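Side-chain contacts in beta-fructofuranosidase (Arthrobacter, PDB 3WPU), which belongs to the levansucrase/invertase family of carbohydrate-active enzymes, whose characteristic fold is a five-bladed beta-propeller: residues Q150-D154 and Q155-H159; I342-D346 and G347-L351; K523-S526 and A527-A531. All coordinates share one frame; numbering follows the deposited sequence.

Interaction 1. Residues Q150-D154 and Q155-H159; sequences QIFED and QSFSH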
ATOM      1  N   GLN A 150      10.141 -20.283   9.989  1.00 12.32           N
ATOM      2  CA  GLN A 150      10.281 -21.617   9.384  1.00 13.15           C
ATOM      3  C   GLN A 150      10.980 -21.705   8.033  1.00 12.21           C
ATOM      4  O   GLN A 150      11.596 -22.730   7.725  1.00 12.43           O
ATOM      5  CB  GLN A 150       8.960 -22.345   9.323  1.00 14.51           C
ATOM      6  CG  GLN A 150       7.827 -21.690   8.620  1.00 16.71           C
ATOM      7  CD  GLN A 150       6.540 -22.463   8.881  1.00 16.64           C
ATOM      8  OE1 GLN A 150       6.056 -23.150   8.018  1.00 19.72           O
ATOM      9  NE2 GLN A 150       6.077 -22.432  10.092  1.00 19.12           N
ATOM     10  N   ILE A 151      10.875 -20.662   7.219  1.00 11.68           N
ATOM     11  CA  ILE A 151      11.368 -20.727   5.832  1.00 11.99           C
ATOM     12  C   ILE A 151      12.860 -20.471   5.671  1.00 12.13           C
ATOM     13  O   ILE A 151      13.415 -20.710   4.590  1.00 13.31           O
ATOM     14  CB  ILE A 151      10.588 -19.758   4.904  1.00 11.50           C
ATOM     15  CG1 ILE A 151      10.830 -18.288   5.278  1.00 11.50           C
ATOM     16  CG2 ILE A 151       9.105 -20.126   4.893  1.00 11.26           C
ATOM     17  CD1 ILE A 151      10.154 -17.289   4.361  1.00 11.40           C
ATOM     18  N   PHE A 152      13.502 -19.924   6.701  1.00 11.51           N
ATOM     19  CA  PHE A 152      14.901 -19.507   6.603  1.00 11.82           C
ATOM     20  C   PHE A 152      15.877 -20.641   6.860  1.00 13.69           C
ATOM     21  O   PHE A 152      15.881 -21.238   7.930  1.00 13.98           O
ATOM     22  CB  PHE A 152      15.171 -18.336   7.538  1.00 11.90           C
ATOM     23  CG  PHE A 152      14.390 -17.116   7.153  1.00 11.69           C
ATOM     24  CD1 PHE A 152      14.753 -16.365   6.039  1.00 11.56           C
ATOM     25  CD2 PHE A 152      13.247 -16.759   7.860  1.00 11.83           C
ATOM     26  CE1 PHE A 152      13.992 -15.267   5.654  1.00 11.97           C
ATOM     27  CE2 PHE A 152      12.503 -15.661   7.486  1.00 11.89           C
ATOM     28  CZ  PHE A 152      12.885 -14.914   6.379  1.00 12.04           C
ATOM     29  N   GLU A 153      16.678 -20.938   5.841  1.00 15.45           N
ATOM     30  CA  GLU A 153      17.714 -21.952   5.951  1.00 17.23           C
ATOM     31  C   GLU A 153      18.672 -21.581   7.091  1.00 17.92           C
ATOM     32  O   GLU A 153      18.986 -22.414   7.949  1.00 20.61           O
ATOM     33  CB  GLU A 153      18.459 -22.079   4.618  1.00 18.66           C
ATOM     34  CG  GLU A 153      17.628 -22.672   3.459  1.00 20.02           C
ATOM     35  CD  GLU A 153      16.840 -21.653   2.597  1.00 22.11           C
ATOM     36  OE1 GLU A 153      16.527 -20.556   3.061  1.00 18.36           O
ATOM     37  OE2 GLU A 153      16.512 -21.965   1.413  1.00 25.64           O
ATOM     38  N   ASP A 154      19.098 -20.321   7.119  1.00 17.65           N
ATOM     39  CA  ASP A 154      19.983 -19.774   8.145  1.00 17.78           C
ATOM     40  C   ASP A 154      19.180 -19.264   9.338  1.00 17.23           C
ATOM     41  O   ASP A 154      18.581 -18.181   9.312  1.00 17.08           O
ATOM     42  CB  ASP A 154      20.860 -18.675   7.548  1.00 18.56           C
ATOM     43  CG  ASP A 154      21.892 -18.130   8.522  1.00 19.75           C
ATOM     44  OD1 ASP A 154      21.852 -18.454   9.720  1.00 20.39           O
ATOM     45  OD2 ASP A 154      22.749 -17.354   8.057  1.00 21.58           O
ATOM     46  N   GLN A 155      19.170 -20.068  10.392  1.00 17.14           N
ATOM     47  CA  GLN A 155      18.394 -19.774  11.593  1.00 17.28           C
ATOM     48  C   GLN A 155      19.102 -18.911  12.619  1.00 17.08           C
ATOM     49  O   GLN A 155      18.573 -18.735  13.707  1.00 19.18           O
ATOM     50  CB  GLN A 155      17.964 -21.076  12.250  1.00 17.14           C
ATOM     51  CG  GLN A 155      16.975 -21.844  11.422  1.00 17.43           C
ATOM     52  CD  GLN A 155      15.565 -21.275  11.526  1.00 17.92           C
ATOM     53  OE1 GLN A 155      14.920 -20.952  10.514  1.00 18.59           O
ATOM     54  NE2 GLN A 155      15.102 -21.126  12.732  1.00 16.97           N
ATOM     55  N   SER A 156      20.274 -18.371  12.292  1.00 17.03           N
ATOM     56  CA  SER A 156      21.036 -17.521  13.222  1.00 16.61           C
ATOM     57  C   SER A 156      20.610 -16.055  13.278  1.00 15.98           C
ATOM     58  O   SER A 156      21.309 -15.229  13.835  1.00 16.17           O
ATOM     59  CB  SER A 156      22.538 -17.554  12.880  1.00 17.12           C
ATOM     60  OG  SER A 156      22.784 -16.987  11.599  1.00 17.83           O
ATOM     61  N   PHE A 157      19.460 -15.728  12.699  1.00 15.31           N
ATOM     62  CA  PHE A 157      19.032 -14.352  12.623  1.00 14.69           C
ATOM     63  C   PHE A 157      18.939 -13.684  13.996  1.00 14.49           C
ATOM     64  O   PHE A 157      18.586 -14.320  15.010  1.00 16.10           O
ATOM     65  CB  PHE A 157      17.703 -14.213  11.878  1.00 14.07           C
ATOM     66  CG  PHE A 157      16.682 -15.268  12.208  1.00 13.53           C
ATOM     67  CD1 PHE A 157      15.951 -15.199  13.390  1.00 14.13           C
ATOM     68  CD2 PHE A 157      16.421 -16.319  11.322  1.00 13.88           C
ATOM     69  CE1 PHE A 157      14.984 -16.146  13.686  1.00 14.17           C
ATOM     70  CE2 PHE A 157      15.456 -17.274  11.627  1.00 13.64           C
ATOM     71  CZ  PHE A 157      14.748 -17.187  12.813  1.00 14.47           C
ATOM     72  N   SER A 158      19.257 -12.411  14.012  1.00 14.57           N
ATOM     73  CA  SER A 158      19.158 -11.593  15.233  1.00 14.49           C
ATOM     74  C   SER A 158      17.762 -10.987  15.399  1.00 14.29           C
ATOM     75  O   SER A 158      17.329 -10.691  16.513  1.00 14.01           O
ATOM     76  CB  SER A 158      20.178 -10.483  15.201  1.00 15.03           C
ATOM     77  OG  SER A 158      20.071  -9.680  14.035  1.00 15.48           O
ATOM     78  N   HIS A 159      17.078 -10.784  14.277  1.00 13.47           N
ATOM     79  CA  HIS A 159      15.736 -10.183  14.247  1.00 12.55           C
ATOM     80  C   HIS A 159      14.957 -10.931  13.196  1.00 11.97           C
ATOM     81  O   HIS A 159      15.544 -11.453  12.253  1.00 12.58           O
ATOM     82  CB  HIS A 159      15.780  -8.708  13.870  1.00 13.90           C
ATOM     83  CG  HIS A 159      16.617  -7.874  14.784  1.00 14.23           C
ATOM     84  ND1 HIS A 159      17.998  -7.898  14.768  1.00 15.41           N
ATOM     85  CD2 HIS A 159      16.264  -6.980  15.736  1.00 15.05           C
ATOM     86  CE1 HIS A 159      18.456  -7.069  15.691  1.00 15.21           C
ATOM     87  NE2 HIS A 159      17.425  -6.492  16.282  1.00 15.70           N
TER

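Interaction 2. Residues I342-D346 and G347-L351; sequences IYFKD and GKSYL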
ATOM      1  N   ILE A 342      -2.356  -2.322  -8.069  1.00 10.47           N
ATOM      2  CA  ILE A 342      -3.013  -2.089  -9.337  1.00 10.98           C
ATOM      3  C   ILE A 342      -4.511  -1.960  -9.070  1.00 10.22           C
ATOM      4  O   ILE A 342      -5.119  -2.817  -8.419  1.00 10.30           O
ATOM      5  CB  ILE A 342      -2.768  -3.240 -10.317  1.00 11.99           C
ATOM      6  CG1 ILE A 342      -1.262  -3.393 -10.615  1.00 12.97           C
ATOM      7  CG2 ILE A 342      -3.549  -2.997 -11.589  1.00 12.56           C
ATOM      8  CD1 ILE A 342      -0.674  -2.324 -11.463  1.00 13.63           C
ATOM      9  N   TYR A 343      -5.059  -0.863  -9.561  1.00  9.98           N
ATOM     10  CA  TYR A 343      -6.436  -0.435  -9.350  1.00 10.57           C
ATOM     11  C   TYR A 343      -7.062  -0.243 -10.707  1.00 10.72           C
ATOM     12  O   TYR A 343      -6.531   0.493 -11.534  1.00 10.74           O
ATOM     13  CB  TYR A 343      -6.391   0.884  -8.575  1.00 10.76           C
ATOM     14  CG  TYR A 343      -7.689   1.500  -8.164  1.00 10.77           C
ATOM     15  CD1 TYR A 343      -8.180   1.338  -6.864  1.00 10.85           C
ATOM     16  CD2 TYR A 343      -8.414   2.320  -9.044  1.00 11.05           C
ATOM     17  CE1 TYR A 343      -9.363   1.922  -6.474  1.00 11.40           C
ATOM     18  CE2 TYR A 343      -9.602   2.915  -8.643  1.00 11.58           C
ATOM     19  CZ  TYR A 343     -10.061   2.723  -7.346  1.00 11.65           C
ATOM     20  OH  TYR A 343     -11.235   3.325  -6.912  1.00 12.83           O
ATOM     21  N   PHE A 344      -8.163  -0.947 -10.951  1.00 11.57           N
ATOM     22  CA  PHE A 344      -8.750  -0.966 -12.271  1.00 11.87           C
ATOM     23  C   PHE A 344      -9.953  -0.038 -12.319  1.00 11.85           C
ATOM     24  O   PHE A 344     -10.838  -0.076 -11.453  1.00 11.72           O
ATOM     25  CB  PHE A 344      -9.148  -2.384 -12.640  1.00 12.33           C
ATOM     26  CG  PHE A 344      -7.984  -3.324 -12.748  1.00 12.25           C
ATOM     27  CD1 PHE A 344      -7.128  -3.267 -13.843  1.00 12.08           C
ATOM     28  CD2 PHE A 344      -7.732  -4.254 -11.748  1.00 12.95           C
ATOM     29  CE1 PHE A 344      -6.049  -4.144 -13.943  1.00 12.35           C
ATOM     30  CE2 PHE A 344      -6.668  -5.134 -11.848  1.00 13.73           C
ATOM     31  CZ  PHE A 344      -5.827  -5.080 -12.949  1.00 13.13           C
ATOM     32  N   LYS A 345      -9.978   0.808 -13.345  1.00 12.41           N
ATOM     33  CA  LYS A 345     -11.063   1.759 -13.528  1.00 13.11           C
ATOM     34  C   LYS A 345     -11.195   2.158 -14.993  1.00 14.64           C
ATOM     35  O   LYS A 345     -10.206   2.493 -15.652  1.00 14.43           O
ATOM     36  CB  LYS A 345     -10.837   3.002 -12.647  1.00 13.40           C
ATOM     37  CG  LYS A 345     -11.994   3.989 -12.748  1.00 14.01           C
ATOM     38  CD  LYS A 345     -11.809   5.138 -11.787  1.00 14.87           C
ATOM     39  CE  LYS A 345     -12.973   6.113 -11.805  1.00 15.75           C
ATOM     40  NZ  LYS A 345     -13.029   6.904 -13.053  1.00 16.68           N
ATOM     41  N   ASP A 346     -12.432   2.089 -15.504  1.00 16.86           N
ATOM     42  CA  ASP A 346     -12.759   2.590 -16.848  1.00 18.27           C
ATOM     43  C   ASP A 346     -11.841   2.051 -17.939  1.00 17.20           C
ATOM     44  O   ASP A 346     -11.421   2.790 -18.848  1.00 18.23           O
ATOM     45  CB  ASP A 346     -12.769   4.125 -16.844  1.00 21.00           C
ATOM     46  CG  ASP A 346     -13.889   4.693 -15.989  1.00 23.83           C
ATOM     47  OD1 ASP A 346     -14.889   3.984 -15.779  1.00 27.31           O
ATOM     48  OD2 ASP A 346     -13.752   5.829 -15.493  1.00 28.39           O
ATOM     49  N   GLY A 347     -11.501   0.767 -17.830  1.00 15.69           N
ATOM     50  CA  GLY A 347     -10.682   0.086 -18.837  1.00 15.85           C
ATOM     51  C   GLY A 347      -9.192   0.370 -18.749  1.00 15.25           C
ATOM     52  O   GLY A 347      -8.426   0.006 -19.637  1.00 16.55           O
ATOM     53  N   LYS A 348      -8.791   1.063 -17.683  1.00 13.44           N
ATOM     54  CA  LYS A 348      -7.393   1.381 -17.441  1.00 13.39           C
ATOM     55  C   LYS A 348      -6.832   0.596 -16.270  1.00 12.57           C
ATOM     56  O   LYS A 348      -7.560   0.200 -15.369  1.00 12.50           O
ATOM     57  CB  LYS A 348      -7.228   2.867 -17.084  1.00 13.91           C
ATOM     58  CG  LYS A 348      -7.614   3.848 -18.177  1.00 14.60           C
ATOM     59  CD  LYS A 348      -6.712   3.777 -19.386  1.00 14.97           C
ATOM     60  CE  LYS A 348      -7.059   4.864 -20.396  1.00 15.67           C
ATOM     61  NZ  LYS A 348      -6.076   4.965 -21.486  1.00 16.06           N
ATOM     62  N   SER A 349      -5.509   0.412 -16.301  1.00 12.44           N
ATOM     63  CA  SER A 349      -4.748  -0.045 -15.163  1.00 12.15           C
ATOM     64  C   SER A 349      -4.101   1.173 -14.509  1.00 11.12           C
ATOM     65  O   SER A 349      -3.327   1.882 -15.164  1.00 11.58           O
ATOM     66  CB  SER A 349      -3.649  -1.000 -15.625  1.00 13.05           C
ATOM     67  OG  SER A 349      -2.804  -1.362 -14.551  1.00 13.03           O
ATOM     68  N   TYR A 350      -4.422   1.408 -13.241  1.00 10.17           N
ATOM     69  CA  TYR A 350      -3.755   2.428 -12.427  1.00 10.00           C
ATOM     70  C   TYR A 350      -2.772   1.720 -11.506  1.00 10.06           C
ATOM     71  O   TYR A 350      -3.168   0.841 -10.735  1.00 10.23           O
ATOM     72  CB  TYR A 350      -4.761   3.204 -11.588  1.00 10.07           C
ATOM     73  CG  TYR A 350      -5.575   4.183 -12.389  1.00 10.14           C
ATOM     74  CD1 TYR A 350      -5.148   5.500 -12.572  1.00 10.68           C
ATOM     75  CD2 TYR A 350      -6.740   3.779 -13.044  1.00 10.42           C
ATOM     76  CE1 TYR A 350      -5.881   6.399 -13.338  1.00 10.92           C
ATOM     77  CE2 TYR A 350      -7.483   4.687 -13.804  1.00 10.78           C
ATOM     78  CZ  TYR A 350      -7.052   5.980 -13.958  1.00 11.16           C
ATOM     79  OH  TYR A 350      -7.773   6.883 -14.738  1.00 11.77           O
ATOM     80  N   LEU A 351      -1.506   2.115 -11.565  1.00  9.96           N
ATOM     81  CA  LEU A 351      -0.523   1.584 -10.661  1.00  9.71           C
ATOM     82  C   LEU A 351      -0.295   2.717  -9.666  1.00  9.67           C
ATOM     83  O   LEU A 351       0.061   3.814 -10.084  1.00 10.61           O
ATOM     84  CB  LEU A 351       0.770   1.252 -11.400  1.00 10.27           C
ATOM     85  CG  LEU A 351       2.041   1.080 -10.566  1.00 10.47           C
ATOM     86  CD1 LEU A 351       1.867   0.013  -9.517  1.00 10.62           C
ATOM     87  CD2 LEU A 351       3.265   0.809 -11.424  1.00 11.15           C
TER
HETATM   88  O   HOH W   1     -10.540   7.174 -15.015  1.00 18.84           O

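Interaction 3. Residues K523-S526 and A527-A531; sequences KPVS and ATVRA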
ATOM      1  N   LYS A 523     -24.447 -20.639  16.617  1.00 31.15           N
ATOM      2  CA  LYS A 523     -25.381 -21.441  17.411  1.00 30.56           C
ATOM      3  C   LYS A 523     -25.984 -22.549  16.552  1.00 29.53           C
ATOM      4  O   LYS A 523     -26.068 -22.423  15.325  1.00 27.06           O
ATOM      5  CB  LYS A 523     -26.512 -20.587  17.976  1.00 32.77           C
ATOM      6  CG  LYS A 523     -26.120 -19.659  19.110  1.00 36.16           C
ATOM      7  CD  LYS A 523     -27.319 -18.819  19.522  1.00 39.38           C
ATOM      8  CE  LYS A 523     -27.024 -17.969  20.749  1.00 42.80           C
ATOM      9  NZ  LYS A 523     -28.205 -17.160  21.160  1.00 45.30           N
ATOM     10  N   PRO A 524     -26.401 -23.649  17.196  1.00 27.53           N
ATOM     11  CA  PRO A 524     -27.153 -24.642  16.438  1.00 26.56           C
ATOM     12  C   PRO A 524     -28.477 -24.062  15.957  1.00 24.44           C
ATOM     13  O   PRO A 524     -29.144 -23.330  16.687  1.00 23.99           O
ATOM     14  CB  PRO A 524     -27.376 -25.771  17.453  1.00 27.25           C
ATOM     15  CG  PRO A 524     -26.286 -25.599  18.453  1.00 28.02           C
ATOM     16  CD  PRO A 524     -26.074 -24.119  18.555  1.00 27.97           C
ATOM     17  N   VAL A 525     -28.828 -24.366  14.712  1.00 22.52           N
ATOM     18  CA  VAL A 525     -30.107 -23.980  14.161  1.00 20.95           C
ATOM     19  C   VAL A 525     -30.693 -25.231  13.519  1.00 20.14           C
ATOM     20  O   VAL A 525     -29.961 -26.160  13.165  1.00 19.77           O
ATOM     21  CB  VAL A 525     -29.996 -22.839  13.111  1.00 21.94           C
ATOM     22  CG1 VAL A 525     -29.478 -21.556  13.763  1.00 21.75           C
ATOM     23  CG2 VAL A 525     -29.122 -23.240  11.928  1.00 22.23           C
ATOM     24  N   SER A 526     -32.008 -25.228  13.357  1.00 19.22           N
ATOM     25  CA  SER A 526     -32.699 -26.345  12.720  1.00 17.93           C
ATOM     26  C   SER A 526     -32.295 -26.456  11.267  1.00 18.27           C
ATOM     27  O   SER A 526     -31.921 -25.471  10.631  1.00 18.01           O
ATOM     28  CB  SER A 526     -34.223 -26.140  12.825  1.00 17.09           C
ATOM     29  OG  SER A 526     -34.693 -25.084  11.987  1.00 16.19           O
ATOM     30  N   ALA A 527     -32.381 -27.666  10.729  1.00 17.22           N
ATOM     31  CA  ALA A 527     -32.123 -27.862   9.316  1.00 17.48           C
ATOM     32  C   ALA A 527     -32.985 -26.932   8.468  1.00 15.77           C
ATOM     33  O   ALA A 527     -32.541 -26.411   7.454  1.00 16.10           O
ATOM     34  CB  ALA A 527     -32.325 -29.320   8.932  1.00 17.71           C
ATOM     35  N   THR A 528     -34.225 -26.686   8.889  1.00 15.83           N
ATOM     36  CA  THR A 528     -35.108 -25.799   8.138  1.00 15.06           C
ATOM     37  C   THR A 528     -34.556 -24.365   8.074  1.00 15.61           C
ATOM     38  O   THR A 528     -34.571 -23.718   7.025  1.00 15.94           O
ATOM     39  CB  THR A 528     -36.530 -25.798   8.755  1.00 16.05           C
ATOM     40  OG1 THR A 528     -37.047 -27.127   8.747  1.00 15.13           O
ATOM     41  CG2 THR A 528     -37.479 -24.919   7.994  1.00 15.91           C
ATOM     42  N   VAL A 529     -34.119 -23.845   9.216  1.00 16.11           N
ATOM     43  CA  VAL A 529     -33.543 -22.509   9.225  1.00 16.98           C
ATOM     44  C   VAL A 529     -32.250 -22.406   8.413  1.00 16.90           C
ATOM     45  O   VAL A 529     -32.080 -21.476   7.636  1.00 16.49           O
ATOM     46  CB  VAL A 529     -33.298 -22.040  10.662  1.00 17.45           C
ATOM     47  CG1 VAL A 529     -32.462 -20.765  10.673  1.00 18.41           C
ATOM     48  CG2 VAL A 529     -34.629 -21.816  11.326  1.00 18.41           C
ATOM     49  N   ARG A 530     -31.362 -23.376   8.578  1.00 18.74           N
ATOM     50  CA  ARG A 530     -30.141 -23.433   7.781  1.00 19.83           C
ATOM     51  C   ARG A 530     -30.482 -23.383   6.297  1.00 20.12           C
ATOM     52  O   ARG A 530     -29.895 -22.625   5.531  1.00 18.22           O
ATOM     53  CB  ARG A 530     -29.344 -24.703   8.107  1.00 21.71           C
ATOM     54  CG  ARG A 530     -28.000 -24.809   7.393  1.00 24.11           C
ATOM     55  CD  ARG A 530     -27.187 -25.979   7.925  1.00 24.78           C
ATOM     56  NE  ARG A 530     -26.828 -25.751   9.318  1.00 27.83           N
ATOM     57  CZ  ARG A 530     -25.835 -24.956   9.729  1.00 30.75           C
ATOM     58  NH1 ARG A 530     -25.067 -24.302   8.857  1.00 31.55           N
ATOM     59  NH2 ARG A 530     -25.612 -24.808  11.030  1.00 32.33           N
ATOM     60  N   ALA A 531     -31.463 -24.186   5.893  1.00 19.64           N
ATOM     61  CA  ALA A 531     -31.866 -24.222   4.498  1.00 20.05           C
ATOM     62  C   ALA A 531     -32.384 -22.892   3.991  1.00 20.40           C
ATOM     63  O   ALA A 531     -32.097 -22.482   2.861  1.00 20.06           O
ATOM     64  CB  ALA A 531     -32.927 -25.300   4.297  1.00 20.11           C
TER
HETATM   65  O   HOH W   2     -28.472 -27.305  10.851  1.00 32.83           O

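Interaction 1. Residues Q150-D154 and Q155-H159
One carboxylate oxygen, Asp154 OD1, takes two hydrogen bonds from a single residue two places further on, one from the amide and one from the hydroxyl of Ser156. The hydroxyl bond is short, 2.6 Å from Ser156 OG to Asp154 OD1, and reaches the oxygen on its syn side, somewhat out of the carboxylate plane. The amide comes to the anti side: Ser156 N lies 3.0 Å from Asp154 OD1, with an N-H...O angle of 161°. Two torsions make this double grip possible. Asp154 extends its carboxylate trans to its own amide nitrogen (chi1 -175°), forward along the chain, while Ser156 holds OG between its N and C (chi1 65°), where hydroxyl and amide can reach the same oxygen. The other carboxylate oxygen has a long, weak ion pair with Lys194.

Beside this polar bend two phenylalanines approach each other without stacking. Phe152 CB lies 4.2 Å from Phe157 CE2, approaching that ring obliquely. Two carbonyl oxygens of the turn also lie against the Phe157 ring: Gln155 O stands 3.9 Å above its plane, over the centre, and Asp154 O approaches obliquely, 3.5 Å from Phe157 CD2. That Asp154 carbonyl also accepts a hydrogen bond from Tyr185 OH, and Tyr185 touches the side chains of Ser156 and Phe157. On the incoming arm, Phe152 rests on Asp181 and Ala183 of strand 174-184, and Glu153 makes a salt bridge with Arg199.

As the chain leaves the loop, Ser158 and His159 both face Phe184 in a classic beta bulge at the start of strand 159-169. The side-chain acceptor at Asp154, bonded to the amide two residues later, is the signature of an Asx turn, here reinforced by the serine hydroxyl.

Interaction 2. Residues I342-D346 and G347-L351
Residues 342-345 and 348-351 run antiparallel, with 149° between their N-to-C directions, and are joined by a type I' turn from Lys345 to Lys348, in which Asp346 and Gly347 both have positive phi. Tyr343 and Tyr350 exchange two backbone hydrogen bonds, as do Lys345 and Lys348, whose pair closes the turn. The other registered pairs are non-hydrogen-bonded.

On the face that carries both tyrosines, the Tyr350 side chain meets the partner strand. Its CB is 3.2 Å from Tyr343 O, and the ring edge turns toward the carbonyl oxygens of Tyr343 and Lys345, both in its plane. The CB of Lys345 approaches Tyr350 CE2 at 3.9 Å, obliquely. From there the lysine chain runs extended until a bend at chi4 (-71°) carries its ammonium to Asp346, with NZ 2.8 Å from OD2 in a salt bridge made from above the carboxylate plane. The same NZ donates to a water at 3.2 Å, which in turn donates to Tyr350 OH, and it also bonds Ile458 O. Three partners thus hold the ammonium, and the water ties it to the tyrosine, whose hydroxyl bonds Pro464 O.

On the other face, Ile342 packs by CD1 against Leu351 CB, 3.9 Å away, while its CG2 lies 3.5 Å from Ser349 OG, a hydroxyl bonded to Tyr382 OH. That CG2 also sits 3.3 Å above the plane of the Phe344 ring, near its rim.

The hairpin belongs to an antiparallel sheet in which strand 348-355 pairs on its other side with strand 369-375, through backbone bonds of Ser349 with Gly375 and Leu351 with Phe373. The tyrosine face rests on Ile458 of strand 454-458, and Lys348 reaches past Val374 to Asp376 and Gln15.

Interaction 3. Residues K523-S526 and A527-A531
Residues 523-526 arrive in an extended conformation, and the chain turns at Ser526 into the first turn of the helix that begins at Ala527. Arg530 N donates to Ser526 O at 3.0 Å, and the next helical bond runs from Ala531 N to Ala527 O.

Ser526 is the N-cap. Its hydroxyl, placed between the backbone N and C (chi1 71°), folds back over the helix start and accepts from Val529 N, with OG 3.1 Å from that nitrogen. An amide of the first turn, which lacks a carbonyl partner further back in the helix, is thereby satisfied. The capping oxygen also lies close against the same residue's side chain, 3.3 Å from Val529 CG2, while Val529 CG1 meets Val525 CB at 4.0 Å.

Val525, just before the cap, also turns toward Arg530, and the two side chains cross at about a right angle. Val525 CG2 is 3.9 Å from Arg530 NH2, approaching the guanidinium obliquely. A hydrophobic staple would join these same two positions, but here the second is an arginine. Its chain starts extended and bends at chi3 (-65°), which brings the guanidinium back across the valine. Arg530 NE then donates to a water 2.7 Å away, set in the guanidinium plane at its edge, and that water donates to Val525 O.

This cap opens helix 527-539, which follows helix 514-520 through the short connecting loop. Val529 touches Lys515 and Arg530 touches Tyr519, so the capped end rests against the preceding helix.

The three contacts come in series along the chain and do not touch. Interaction 1 lies at the surface, in the loop between strands 137-141 and 159-169 of the large mixed sheet. Interaction 2 forms a partly buried hairpin in a separate antiparallel sheet on the other side of the chain's centre, with about 38 Å between the two centres. Both belong to the levansucrase/invertase part of the chain. Interaction 3 begins the final helix, 527-539, at the periphery, its centre about 48 Å from that of interaction 1 and 43 Å from that of interaction 2. Each joins residues close in sequence, so the three shape separate parts of the protein: a surface loop, a hairpin tip and a helix start.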